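Local atomic coordinates of flavin reductase (Uncultured bacterium, PDB entry 5CHO), a protein that probably uses NAD(P)H to reduce FAD, supplying reduced flavin to the tryptophan halogenase with which it forms a two-component system. Residues A[57-62]-A[115-120]; A[51-56]-A[88-93]; A[77-82]-A[160-165]. One frame throughout, in Å; residues are numbered along the deposited sequence.

Interaction 1. Residues A[57-62]-A[115-120]. With FAD (flavin-adenine dinucleotide), chain I.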
loop_
_atom_site.group_PDB
_atom_site.type_symbol
_atom_site.label_atom_id
_atom_site.label_comp_id
_atom_site.label_asym_id
_atom_site.label_seq_id
_atom_site.Cartn_x
_atom_site.Cartn_y
_atom_site.Cartn_z
ATOM N N SER A 57 26.017 10.321 -1.537
ATOM C CA SER A 57 25.026 11.060 -2.306
ATOM C C SER A 57 23.639 10.863 -1.707
ATOM O O SER A 57 22.801 10.198 -2.312
ATOM C CB SER A 57 25.045 10.607 -3.769
ATOM O OG SER A 57 23.994 11.203 -4.508
ATOM N N PRO A 58 23.393 11.426 -0.511
ATOM C CA PRO A 58 22.057 11.318 0.085
ATOM C C PRO A 58 20.976 11.783 -0.883
ATOM O O PRO A 58 21.175 12.718 -1.661
ATOM C CB PRO A 58 22.129 12.236 1.306
ATOM C CG PRO A 58 23.559 12.320 1.646
ATOM C CD PRO A 58 24.336 12.129 0.373
ATOM N N HIS A 59 19.830 11.123 -0.817
ATOM C CA HIS A 59 18.751 11.388 -1.747
ATOM C C HIS A 59 17.416 11.066 -1.094
ATOM O O HIS A 59 17.361 10.326 -0.113
ATOM C CB HIS A 59 18.939 10.559 -3.017
ATOM C CG HIS A 59 17.992 10.912 -4.119
ATOM N ND1 HIS A 59 17.665 12.216 -4.430
ATOM C CD2 HIS A 59 17.280 10.136 -4.967
ATOM C CE1 HIS A 59 16.807 12.225 -5.432
ATOM N NE2 HIS A 59 16.555 10.972 -5.777
ATOM N N ALA A 60 16.345 11.626 -1.641
ATOM C CA ALA A 60 15.006 11.383 -1.124
ATOM C C ALA A 60 13.985 11.439 -2.247
ATOM O O ALA A 60 14.202 12.106 -3.262
ATOM C CB ALA A 60 14.661 12.389 -0.042
ATOM N N MET A 61 12.880 10.726 -2.057
ATOM C CA MET A 61 11.779 10.721 -3.008
ATOM C C MET A 61 10.477 10.420 -2.273
ATOM O O MET A 61 10.471 9.765 -1.228
ATOM C CB MET A 61 12.016 9.695 -4.123
ATOM C CG MET A 61 12.083 8.252 -3.639
ATOM S SD MET A 61 10.598 7.273 -3.934
ATOM C CE MET A 61 10.701 6.968 -5.692
ATOM N N THR A 62 9.379 10.913 -2.832
ATOM C CA THR A 62 8.071 10.731 -2.232
ATOM C C THR A 62 7.449 9.432 -2.742
ATOM O O THR A 62 7.433 9.163 -3.942
ATOM C CB THR A 62 7.147 11.924 -2.535
ATOM O OG1 THR A 62 7.643 13.097 -1.882
ATOM C CG2 THR A 62 5.730 11.637 -2.068
ATOM N N ARG A 115 10.396 16.165 -9.907
ATOM C CA ARG A 115 11.593 15.767 -10.652
ATOM C C ARG A 115 12.516 16.930 -10.980
ATOM O O ARG A 115 13.693 16.732 -11.270
ATOM C CB ARG A 115 11.179 15.062 -11.944
ATOM C CG ARG A 115 10.476 15.964 -12.952
ATOM C CD ARG A 115 9.833 15.144 -14.056
ATOM N NE ARG A 115 8.844 14.238 -13.483
ATOM C CZ ARG A 115 8.328 13.185 -14.105
ATOM N NH1 ARG A 115 8.663 12.910 -15.356
ATOM N NH2 ARG A 115 7.453 12.418 -13.474
ATOM N N TRP A 116 11.977 18.141 -10.919
ATOM C CA TRP A 116 12.726 19.343 -11.262
ATOM C C TRP A 116 13.424 19.926 -10.036
ATOM O O TRP A 116 14.045 20.988 -10.108
ATOM C CB TRP A 116 11.792 20.380 -11.879
ATOM C CG TRP A 116 10.990 19.854 -13.024
ATOM C CD1 TRP A 116 9.689 19.452 -12.987
ATOM C CD2 TRP A 116 11.422 19.692 -14.381
ATOM N NE1 TRP A 116 9.283 19.040 -14.233
ATOM C CE2 TRP A 116 10.328 19.178 -15.107
ATOM C CE3 TRP A 116 12.627 19.933 -15.052
ATOM C CZ2 TRP A 116 10.402 18.896 -16.469
ATOM C CZ3 TRP A 116 12.699 19.650 -16.411
ATOM C CH2 TRP A 116 11.593 19.138 -17.102
ATOM N N ARG A 117 13.322 19.227 -8.911
ATOM C CA ARG A 117 13.779 19.765 -7.637
ATOM C C ARG A 117 15.302 19.864 -7.554
ATOM O O ARG A 117 16.012 19.116 -8.222
ATOM C CB ARG A 117 13.256 18.902 -6.480
ATOM C CG ARG A 117 13.867 17.499 -6.378
ATOM C CD ARG A 117 13.087 16.657 -5.377
ATOM N NE ARG A 117 13.525 15.264 -5.273
ATOM C CZ ARG A 117 13.035 14.259 -5.995
ATOM N NH1 ARG A 117 12.090 14.472 -6.900
ATOM N NH2 ARG A 117 13.493 13.029 -5.805
ATOM N N PRO A 118 15.803 20.797 -6.728
ATOM C CA PRO A 118 17.235 20.838 -6.416
ATOM C C PRO A 118 17.659 19.530 -5.760
ATOM O O PRO A 118 16.972 19.080 -4.842
ATOM C CB PRO A 118 17.360 22.015 -5.443
ATOM C CG PRO A 118 16.125 22.824 -5.627
ATOM C CD PRO A 118 15.057 21.881 -6.067
ATOM N N ARG A 119 18.758 18.933 -6.217
ATOM C CA ARG A 119 19.182 17.624 -5.721
ATOM C C ARG A 119 20.459 17.668 -4.883
ATOM O O ARG A 119 21.099 16.640 -4.667
ATOM C CB ARG A 119 19.349 16.668 -6.907
ATOM C CG ARG A 119 18.010 16.281 -7.513
ATOM C CD ARG A 119 18.109 15.520 -8.820
ATOM N NE ARG A 119 16.786 15.441 -9.434
ATOM C CZ ARG A 119 15.926 14.439 -9.261
ATOM N NH1 ARG A 119 16.234 13.405 -8.484
ATOM N NH2 ARG A 119 14.741 14.476 -9.862
ATOM N N ASP A 120 20.814 18.854 -4.396
ATOM C CA ASP A 120 22.014 19.038 -3.577
ATOM C C ASP A 120 21.885 18.242 -2.265
ATOM O O ASP A 120 20.935 18.442 -1.517
ATOM C CB ASP A 120 22.229 20.534 -3.295
ATOM C CG ASP A 120 23.535 20.826 -2.560
ATOM O OD1 ASP A 120 24.029 21.968 -2.680
ATOM O OD2 ASP A 120 24.077 19.933 -1.876
HETATM P PA FAD I . 13.578 10.931 -10.745
HETATM O O1A FAD I . 15.027 10.987 -11.137
HETATM O O2A FAD I . 13.111 12.255 -10.283
HETATM O O5B FAD I . 12.680 10.489 -12.017
HETATM C C5B FAD I . 11.255 10.474 -11.868
HETATM C C4B FAD I . 10.561 10.354 -13.274
HETATM O O4B FAD I . 10.720 11.455 -13.924
HETATM C C3B FAD I . 11.234 9.261 -14.096
HETATM O O3B FAD I . 10.296 8.526 -14.806
HETATM C C2B FAD I . 12.167 10.000 -15.054
HETATM O O2B FAD I . 12.173 9.320 -16.422
HETATM C C1B FAD I . 11.676 11.181 -15.184
HETATM N N9A FAD I . 12.721 12.139 -15.192
HETATM C C8A FAD I . 13.145 12.903 -14.156
HETATM N N7A FAD I . 14.168 13.677 -14.601
HETATM C C5A FAD I . 14.374 13.385 -15.910
HETATM C C6A FAD I . 15.282 13.865 -16.842
HETATM N N6A FAD I . 16.342 14.861 -16.795
HETATM N N1A FAD I . 15.266 13.389 -18.108
HETATM C C2A FAD I . 14.359 12.430 -18.476
HETATM N N3A FAD I . 13.465 11.946 -17.557
HETATM C C4A FAD I . 13.477 12.430 -16.275
HETATM N N1 FAD I . 7.211 7.239 -7.474
HETATM C C2 FAD I . 7.598 5.832 -7.383
HETATM O O2 FAD I . 8.488 5.384 -8.114
HETATM N N3 FAD I . 6.926 4.950 -6.435
HETATM C C4 FAD I . 5.894 5.470 -5.597
HETATM O O4 FAD I . 5.370 4.771 -4.849
HETATM C C4X FAD I . 5.507 6.913 -5.701
HETATM N N5 FAD I . 4.474 7.456 -4.874
HETATM C C5X FAD I . 4.102 8.890 -4.973
HETATM C C6 FAD I . 3.074 9.431 -4.145
HETATM C C7 FAD I . 2.724 10.785 -4.250
HETATM C C7M FAD I . 1.585 11.028 -3.213
HETATM C C8 FAD I . 3.398 11.593 -5.168
HETATM C C8M FAD I . 2.915 13.083 -5.185
HETATM C C9 FAD I . 4.407 11.056 -5.977
HETATM C C9A FAD I . 4.762 9.703 -5.887
HETATM N N10 FAD I . 5.818 9.161 -6.739
HETATM C C10 FAD I . 6.179 7.761 -6.636
HETATM C "C1'" FAD I . 6.535 10.017 -7.730
HETATM C "C2'" FAD I . 7.975 10.297 -7.254
HETATM O "O2'" FAD I . 7.933 10.872 -5.984
HETATM C "C3'" FAD I . 8.620 11.242 -8.239
HETATM O "O3'" FAD I . 8.724 10.612 -9.478
HETATM C "C4'" FAD I . 10.016 11.652 -7.760
HETATM O "O4'" FAD I . 10.459 12.707 -8.514
HETATM C "C5'" FAD I . 10.995 10.471 -7.923
HETATM O "O5'" FAD I . 12.291 10.862 -7.485
HETATM P P FAD I . 13.589 10.097 -8.076
HETATM O O1P FAD I . 14.804 10.969 -7.895
HETATM O O2P FAD I . 13.778 8.754 -7.360
HETATM O O3P FAD I . 13.351 9.845 -9.607
HETATM O O HOH W 1 18.559 14.565 -3.783
#
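The H59 ring meets the guanidinium groups of R117 and R119 obliquely, while the in-plane positions at its edge are taken by O1P of FAD and a water. H59 NE2 donates to FAD O1P at 2.7 Å; the water is hydrogen-bonded to H59 ND1 and donates a weak bond to R119 O. The R119 guanidinium lies 37° from the plane of the H59 ring, with NH1 3.3 Å from H59 CE1. At its own edge it carries O1P and R115 O, and its NH1 rests over one face of the R117 guanidinium, toward the rim. The R117 edge is occupied by FAD O4', and ribose atoms O4B and C4B lie over one face of R115.

R119 spans both phosphates: NH1 binds FAD O1P at 2.9 Å, and NH2 binds FAD O2A at 2.8 Å as well as R115 O, which fixes the rotation of the group. R117 leaves its backbone with CG between N and the carbonyl carbon (chi1 69°) and then runs extended to the strand. There NH2 serves two acceptors, A60 O at 2.8 Å and FAD O5' at 3.0 Å, the latter almost straight at 175°; NH1 donates to FAD O4' at 2.9 Å and also to N114 O. With R117 cut back to an alanine, A60 O and FAD O4' and O5' would probably lose these donors, and the tie between this loop and strand 59-63 is likely to weaken. Farther along that strand, T62 O accepts a bond from FAD O2'. Basic side chains from a loop and a histidine from a strand thus close round the pyrophosphate and ribityl chain of FAD, forming part of the cofactor pocket of this flavin reductase-like domain.

Interaction 2. Residues A[51-56]-A[88-93]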
loop_
_atom_site.group_PDB
_atom_site.type_symbol
_atom_site.label_atom_id
_atom_site.label_comp_id
_atom_site.label_asym_id
_atom_site.label_seq_id
_atom_site.Cartn_x
_atom_site.Cartn_y
_atom_site.Cartn_z
ATOM N N VAL A 51 10.899 8.262 1.071
ATOM C CA VAL A 51 11.942 7.247 1.078
ATOM C C VAL A 51 13.296 7.906 0.848
ATOM O O VAL A 51 13.438 8.716 -0.066
ATOM C CB VAL A 51 11.673 6.188 -0.005
ATOM C CG1 VAL A 51 12.807 5.186 -0.083
ATOM C CG2 VAL A 51 10.342 5.498 0.259
ATOM N N THR A 52 14.281 7.580 1.685
ATOM C CA THR A 52 15.584 8.246 1.635
ATOM C C THR A 52 16.757 7.270 1.724
ATOM O O THR A 52 16.620 6.172 2.262
ATOM C CB THR A 52 15.733 9.260 2.784
ATOM O OG1 THR A 52 15.819 8.564 4.034
ATOM C CG2 THR A 52 14.552 10.212 2.820
ATOM N N VAL A 53 17.906 7.681 1.194
ATOM C CA VAL A 53 19.162 6.979 1.443
ATOM C C VAL A 53 20.184 7.969 1.993
ATOM O O VAL A 53 20.064 9.177 1.780
ATOM C CB VAL A 53 19.739 6.320 0.174
ATOM C CG1 VAL A 53 18.759 5.301 -0.393
ATOM C CG2 VAL A 53 20.078 7.370 -0.869
ATOM N N GLY A 54 21.189 7.455 2.694
ATOM C CA GLY A 54 22.306 8.267 3.141
ATOM C C GLY A 54 23.504 8.046 2.239
ATOM O O GLY A 54 23.360 7.937 1.022
ATOM N N GLY A 55 24.691 7.977 2.831
ATOM C CA GLY A 55 25.903 7.757 2.062
ATOM C C GLY A 55 26.527 9.020 1.508
ATOM O O GLY A 55 26.352 10.106 2.058
ATOM N N ASP A 56 27.266 8.865 0.412
ATOM C CA ASP A 56 27.991 9.969 -0.208
ATOM C C ASP A 56 27.042 10.908 -0.933
ATOM O O ASP A 56 27.231 12.125 -0.938
ATOM C CB ASP A 56 29.019 9.424 -1.194
ATOM C CG ASP A 56 30.113 8.630 -0.513
ATOM O OD1 ASP A 56 30.445 8.944 0.648
ATOM O OD2 ASP A 56 30.638 7.684 -1.139
ATOM N N GLY A 88 18.218 3.409 -8.519
ATOM C CA GLY A 88 19.651 3.184 -8.478
ATOM C C GLY A 88 20.262 3.381 -7.099
ATOM O O GLY A 88 21.097 2.583 -6.674
ATOM N N SER A 89 19.849 4.441 -6.404
ATOM C CA SER A 89 20.357 4.732 -5.062
ATOM C C SER A 89 20.072 3.599 -4.078
ATOM O O SER A 89 20.908 3.259 -3.238
ATOM C CB SER A 89 19.764 6.040 -4.523
ATOM O OG SER A 89 19.845 7.086 -5.473
ATOM N N LEU A 90 18.881 3.020 -4.176
ATOM C CA LEU A 90 18.492 1.960 -3.254
ATOM C C LEU A 90 19.402 0.752 -3.480
ATOM O O LEU A 90 19.933 0.179 -2.530
ATOM C CB LEU A 90 17.014 1.592 -3.434
ATOM C CG LEU A 90 16.052 2.677 -2.935
ATOM C CD1 LEU A 90 14.627 2.420 -3.407
ATOM C CD2 LEU A 90 16.088 2.793 -1.416
ATOM N N LEU A 91 19.574 0.371 -4.742
ATOM C CA LEU A 91 20.486 -0.712 -5.098
ATOM C C LEU A 91 21.947 -0.422 -4.742
ATOM O O LEU A 91 22.653 -1.302 -4.249
ATOM C CB LEU A 91 20.382 -1.028 -6.593
ATOM C CG LEU A 91 19.052 -1.618 -7.074
ATOM C CD1 LEU A 91 19.044 -1.878 -8.583
ATOM C CD2 LEU A 91 18.723 -2.891 -6.297
ATOM N N GLU A 92 22.400 0.803 -4.993
ATOM C CA GLU A 92 23.788 1.170 -4.719
ATOM C C GLU A 92 24.086 1.171 -3.221
ATOM O O GLU A 92 25.102 0.629 -2.788
ATOM C CB GLU A 92 24.119 2.540 -5.328
ATOM C CG GLU A 92 25.614 2.868 -5.372
ATOM C CD GLU A 92 25.905 4.212 -6.021
ATOM O OE1 GLU A 92 24.987 4.791 -6.641
ATOM O OE2 GLU A 92 27.054 4.690 -5.913
ATOM N N VAL A 93 23.209 1.787 -2.434
ATOM C CA VAL A 93 23.467 1.997 -1.007
ATOM C C VAL A 93 23.039 0.807 -0.131
ATOM O O VAL A 93 23.591 0.587 0.949
ATOM C CB VAL A 93 22.773 3.281 -0.524
ATOM C CG1 VAL A 93 23.015 3.496 0.959
ATOM C CG2 VAL A 93 23.284 4.465 -1.326
#
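V53 points from the end of strand 46-53 into helix 85-93, where it meets S89, L90 and V93, in the flavin reductase-like fold of the FMN-binding split-barrel type; here the helix covers part of the curled antiparallel sheet. Strand 51-53 and helix segment 88-93 run at 44° to each other, with their axes 8.9 Å apart at closest approach.

Apolar packing carries the contact. The two methyls of V53 divide between neighbouring helix residues: CG1, anti to the carbonyl carbon (chi1 -60°), abuts CD2 of L90 at 3.8 Å, which leaves CG2 between the backbone N and the carbonyl carbon, resting on CB of S89 at 3.9 Å. L90 CD2 also reaches back along the strand to CG1 of V51, at a looser 4.3 Å, and V93 CG2 lies 4.3 Å from V53 CB. F96 of strand 95-100 touches V51, V53 and L90, adding a third element to the cluster.

Polar groups contribute no hydrogen bond across the two segments. The hydroxyl of S89 is engaged inside its own helix, with A85 O, and T52, whose side chain leaves the far side of the strand, is bonded through OG1 to P138 O. The strand's backbone is paired with its neighbours, V51 with M61 and V53 with H59.

Beyond V53 the chain turns off through G54 and G55. The backbone angles of G55 suit glycine, since a CB there would press on the preceding carbonyl oxygen and also approach V93. V93 CG2, the methyl anti to its carbonyl carbon, lies 4.2 Å from G54 O.

Interaction 3. Residues A[77-82]-A[160-165]. With FAD (flavin-adenine dinucleotide), chain I.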
loop_
_atom_site.group_PDB
_atom_site.type_symbol
_atom_site.label_atom_id
_atom_site.label_comp_id
_atom_site.label_asym_id
_atom_site.label_seq_id
_atom_site.Cartn_x
_atom_site.Cartn_y
_atom_site.Cartn_z
ATOM N N LEU A 77 7.758 -3.060 2.117
ATOM C CA LEU A 77 8.125 -2.870 0.721
ATOM C C LEU A 77 7.736 -1.494 0.205
ATOM O O LEU A 77 6.849 -0.835 0.744
ATOM C CB LEU A 77 7.498 -3.963 -0.157
ATOM C CG LEU A 77 5.995 -4.046 -0.428
ATOM C CD1 LEU A 77 5.501 -2.959 -1.387
ATOM C CD2 LEU A 77 5.687 -5.426 -0.984
ATOM N N VAL A 78 8.427 -1.077 -0.851
ATOM C CA VAL A 78 8.073 0.107 -1.618
ATOM C C VAL A 78 8.263 -0.218 -3.089
ATOM O O VAL A 78 9.123 -1.027 -3.435
ATOM C CB VAL A 78 8.942 1.330 -1.254
ATOM C CG1 VAL A 78 8.682 1.778 0.180
ATOM C CG2 VAL A 78 10.424 1.017 -1.459
ATOM N N CYS A 79 7.461 0.400 -3.950
ATOM C CA CYS A 79 7.608 0.213 -5.389
ATOM C C CYS A 79 8.209 1.464 -6.009
ATOM O O CYS A 79 7.658 2.556 -5.878
ATOM C CB CYS A 79 6.266 -0.110 -6.038
ATOM S SG CYS A 79 5.440 -1.542 -5.315
ATOM N N VAL A 80 9.342 1.297 -6.684
ATOM C CA VAL A 80 10.053 2.420 -7.278
ATOM C C VAL A 80 10.233 2.237 -8.780
ATOM O O VAL A 80 10.711 1.203 -9.250
ATOM C CB VAL A 80 11.429 2.623 -6.612
ATOM C CG1 VAL A 80 12.117 3.866 -7.164
ATOM C CG2 VAL A 80 11.262 2.726 -5.106
ATOM N N GLU A 81 9.820 3.264 -9.513
ATOM C CA GLU A 81 9.980 3.357 -10.959
ATOM C C GLU A 81 11.395 3.003 -11.405
ATOM O O GLU A 81 12.366 3.435 -10.789
ATOM C CB GLU A 81 9.643 4.778 -11.406
ATOM C CG GLU A 81 8.974 4.896 -12.749
ATOM C CD GLU A 81 8.919 6.334 -13.213
ATOM O OE1 GLU A 81 8.643 7.218 -12.374
ATOM O OE2 GLU A 81 9.157 6.586 -14.413
ATOM N N CYS A 82 11.506 2.210 -12.467
ATOM C CA CYS A 82 12.809 1.784 -12.965
ATOM C C CYS A 82 13.660 2.978 -13.390
ATOM O O CYS A 82 14.867 2.998 -13.157
ATOM C CB CYS A 82 12.656 0.811 -14.135
ATOM S SG CYS A 82 12.423 -0.923 -13.626
ATOM N N HIS A 160 8.210 -0.784 -12.644
ATOM C CA HIS A 160 8.694 -0.557 -11.282
ATOM C C HIS A 160 9.462 -1.781 -10.813
ATOM O O HIS A 160 9.383 -2.845 -11.425
ATOM C CB HIS A 160 7.547 -0.289 -10.300
ATOM C CG HIS A 160 6.994 1.101 -10.358
ATOM N ND1 HIS A 160 6.401 1.626 -11.483
ATOM C CD2 HIS A 160 6.906 2.059 -9.403
ATOM C CE1 HIS A 160 5.991 2.857 -11.227
ATOM N NE2 HIS A 160 6.289 3.143 -9.973
ATOM N N SER A 161 10.203 -1.624 -9.723
ATOM C CA SER A 161 10.713 -2.765 -8.978
ATOM C C SER A 161 10.154 -2.701 -7.568
ATOM O O SER A 161 9.955 -1.615 -7.027
ATOM C CB SER A 161 12.242 -2.782 -8.950
ATOM O OG SER A 161 12.771 -3.088 -10.226
ATOM N N ILE A 162 9.907 -3.865 -6.979
ATOM C CA ILE A 162 9.451 -3.948 -5.599
ATOM C C ILE A 162 10.651 -4.143 -4.686
ATOM O O ILE A 162 11.318 -5.175 -4.739
ATOM C CB ILE A 162 8.448 -5.102 -5.401
ATOM C CG1 ILE A 162 7.216 -4.892 -6.290
ATOM C CG2 ILE A 162 8.017 -5.196 -3.944
ATOM C CD1 ILE A 162 6.406 -6.154 -6.532
ATOM N N PHE A 163 10.915 -3.150 -3.843
ATOM C CA PHE A 163 12.051 -3.199 -2.931
ATOM C C PHE A 163 11.578 -3.633 -1.552
ATOM O O PHE A 163 10.855 -2.898 -0.885
ATOM C CB PHE A 163 12.743 -1.835 -2.840
ATOM C CG PHE A 163 13.463 -1.432 -4.094
ATOM C CD1 PHE A 163 12.775 -0.881 -5.157
ATOM C CD2 PHE A 163 14.829 -1.611 -4.210
ATOM C CE1 PHE A 163 13.435 -0.509 -6.311
ATOM C CE2 PHE A 163 15.495 -1.240 -5.360
ATOM C CZ PHE A 163 14.794 -0.690 -6.414
ATOM N N VAL A 164 12.002 -4.818 -1.124
ATOM C CA VAL A 164 11.632 -5.339 0.185
ATOM C C VAL A 164 12.744 -5.023 1.173
ATOM O O VAL A 164 13.898 -5.390 0.954
ATOM C CB VAL A 164 11.389 -6.857 0.155
ATOM C CG1 VAL A 164 10.845 -7.334 1.492
ATOM C CG2 VAL A 164 10.433 -7.220 -0.964
ATOM N N GLY A 165 12.396 -4.328 2.251
ATOM C CA GLY A 165 13.364 -3.960 3.265
ATOM C C GLY A 165 13.117 -4.692 4.565
ATOM O O GLY A 165 11.978 -4.773 5.023
HETATM P PA FAD I . 13.578 10.931 -10.745
HETATM O O1A FAD I . 15.027 10.987 -11.137
HETATM O O2A FAD I . 13.111 12.255 -10.283
HETATM O O5B FAD I . 12.680 10.489 -12.017
HETATM C C5B FAD I . 11.255 10.474 -11.868
HETATM C C4B FAD I . 10.561 10.354 -13.274
HETATM O O4B FAD I . 10.720 11.455 -13.924
HETATM C C3B FAD I . 11.234 9.261 -14.096
HETATM O O3B FAD I . 10.296 8.526 -14.806
HETATM C C2B FAD I . 12.167 10.000 -15.054
HETATM O O2B FAD I . 12.173 9.320 -16.422
HETATM C C1B FAD I . 11.676 11.181 -15.184
HETATM N N9A FAD I . 12.721 12.139 -15.192
HETATM C C8A FAD I . 13.145 12.903 -14.156
HETATM N N7A FAD I . 14.168 13.677 -14.601
HETATM C C5A FAD I . 14.374 13.385 -15.910
HETATM C C6A FAD I . 15.282 13.865 -16.842
HETATM N N6A FAD I . 16.342 14.861 -16.795
HETATM N N1A FAD I . 15.266 13.389 -18.108
HETATM C C2A FAD I . 14.359 12.430 -18.476
HETATM N N3A FAD I . 13.465 11.946 -17.557
HETATM C C4A FAD I . 13.477 12.430 -16.275
HETATM N N1 FAD I . 7.211 7.239 -7.474
HETATM C C2 FAD I . 7.598 5.832 -7.383
HETATM O O2 FAD I . 8.488 5.384 -8.114
HETATM N N3 FAD I . 6.926 4.950 -6.435
HETATM C C4 FAD I . 5.894 5.470 -5.597
HETATM O O4 FAD I . 5.370 4.771 -4.849
HETATM C C4X FAD I . 5.507 6.913 -5.701
HETATM N N5 FAD I . 4.474 7.456 -4.874
HETATM C C5X FAD I . 4.102 8.890 -4.973
HETATM C C6 FAD I . 3.074 9.431 -4.145
HETATM C C7 FAD I . 2.724 10.785 -4.250
HETATM C C7M FAD I . 1.585 11.028 -3.213
HETATM C C8 FAD I . 3.398 11.593 -5.168
HETATM C C8M FAD I . 2.915 13.083 -5.185
HETATM C C9 FAD I . 4.407 11.056 -5.977
HETATM C C9A FAD I . 4.762 9.703 -5.887
HETATM N N10 FAD I . 5.818 9.161 -6.739
HETATM C C10 FAD I . 6.179 7.761 -6.636
HETATM C "C1'" FAD I . 6.535 10.017 -7.730
HETATM C "C2'" FAD I . 7.975 10.297 -7.254
HETATM O "O2'" FAD I . 7.933 10.872 -5.984
HETATM C "C3'" FAD I . 8.620 11.242 -8.239
HETATM O "O3'" FAD I . 8.724 10.612 -9.478
HETATM C "C4'" FAD I . 10.016 11.652 -7.760
HETATM O "O4'" FAD I . 10.459 12.707 -8.514
HETATM C "C5'" FAD I . 10.995 10.471 -7.923
HETATM O "O5'" FAD I . 12.291 10.862 -7.485
HETATM P P FAD I . 13.589 10.097 -8.076
HETATM O O1P FAD I . 14.804 10.969 -7.895
HETATM O O2P FAD I . 13.778 8.754 -7.360
HETATM O O3P FAD I . 13.351 9.845 -9.607
#
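V78 and V80 pair with F163 and S161 in the tight part of the contact, where four backbone hydrogen bonds join two antiparallel strands. F163 N to V78 O is the shortest at 2.8 Å, and both pairs are bonded in each direction. The F163 ring crosses V80 at about a right angle, its CE1 3.7 Å from V80 CB, while V78 CG2 lies against F163 CB; L90 and L91 of helix 85-93 cover this face. On the reverse face, L77 CD2 meets I162 CG2 at 3.8 Å and C79 SG meets I162 CG1, and L77 of the second subunit packs on C79 and I162, which places these strands at the dimer interface. The strands belong to the curled antiparallel sheet of the split-barrel flavin reductase fold, and the edge of the isoalloxazine docks on one of them: FAD N3 donates to C79 O at 2.6 Å, and E81 N to FAD O2 at 2.9 Å and 177°.

At E81 and H160 the strands stay close, but as a non-hydrogen-bonded pair with diverging, more exposed side chains. H160, with CG anti to the carbonyl carbon (chi1 -78°), turns a ring face to E81: E81 CB makes a CH-pi contact 4.2 Å from the H160 ring centroid, and C79 O lies at the edge. Exposed C82 comes last, its SG 4.0 Å from S161 OG, a hydroxyl bonded to H87 NE2.

From the N terminus the chain enters 51-56 and passes directly into 57-62, a hairpin in which M61 O probably bonds V51 N. It then reaches 77-82, 88-93, 115-120 and 160-165 in turn. Interaction 2 closes its loop first, at 88-93; interaction 1 closes next, at 115-120, and interaction 3 last, at 160-165. The segments alternate, so every pair of loops crosses and none nests. Helix 85-93 thus packs against both strand 46-53 and the strands of interaction 3, L90 CD1 lying on V80 CG2. Interactions 1 and 3 hold different parts of one FAD, and M61 CE also packs on V80 CG1.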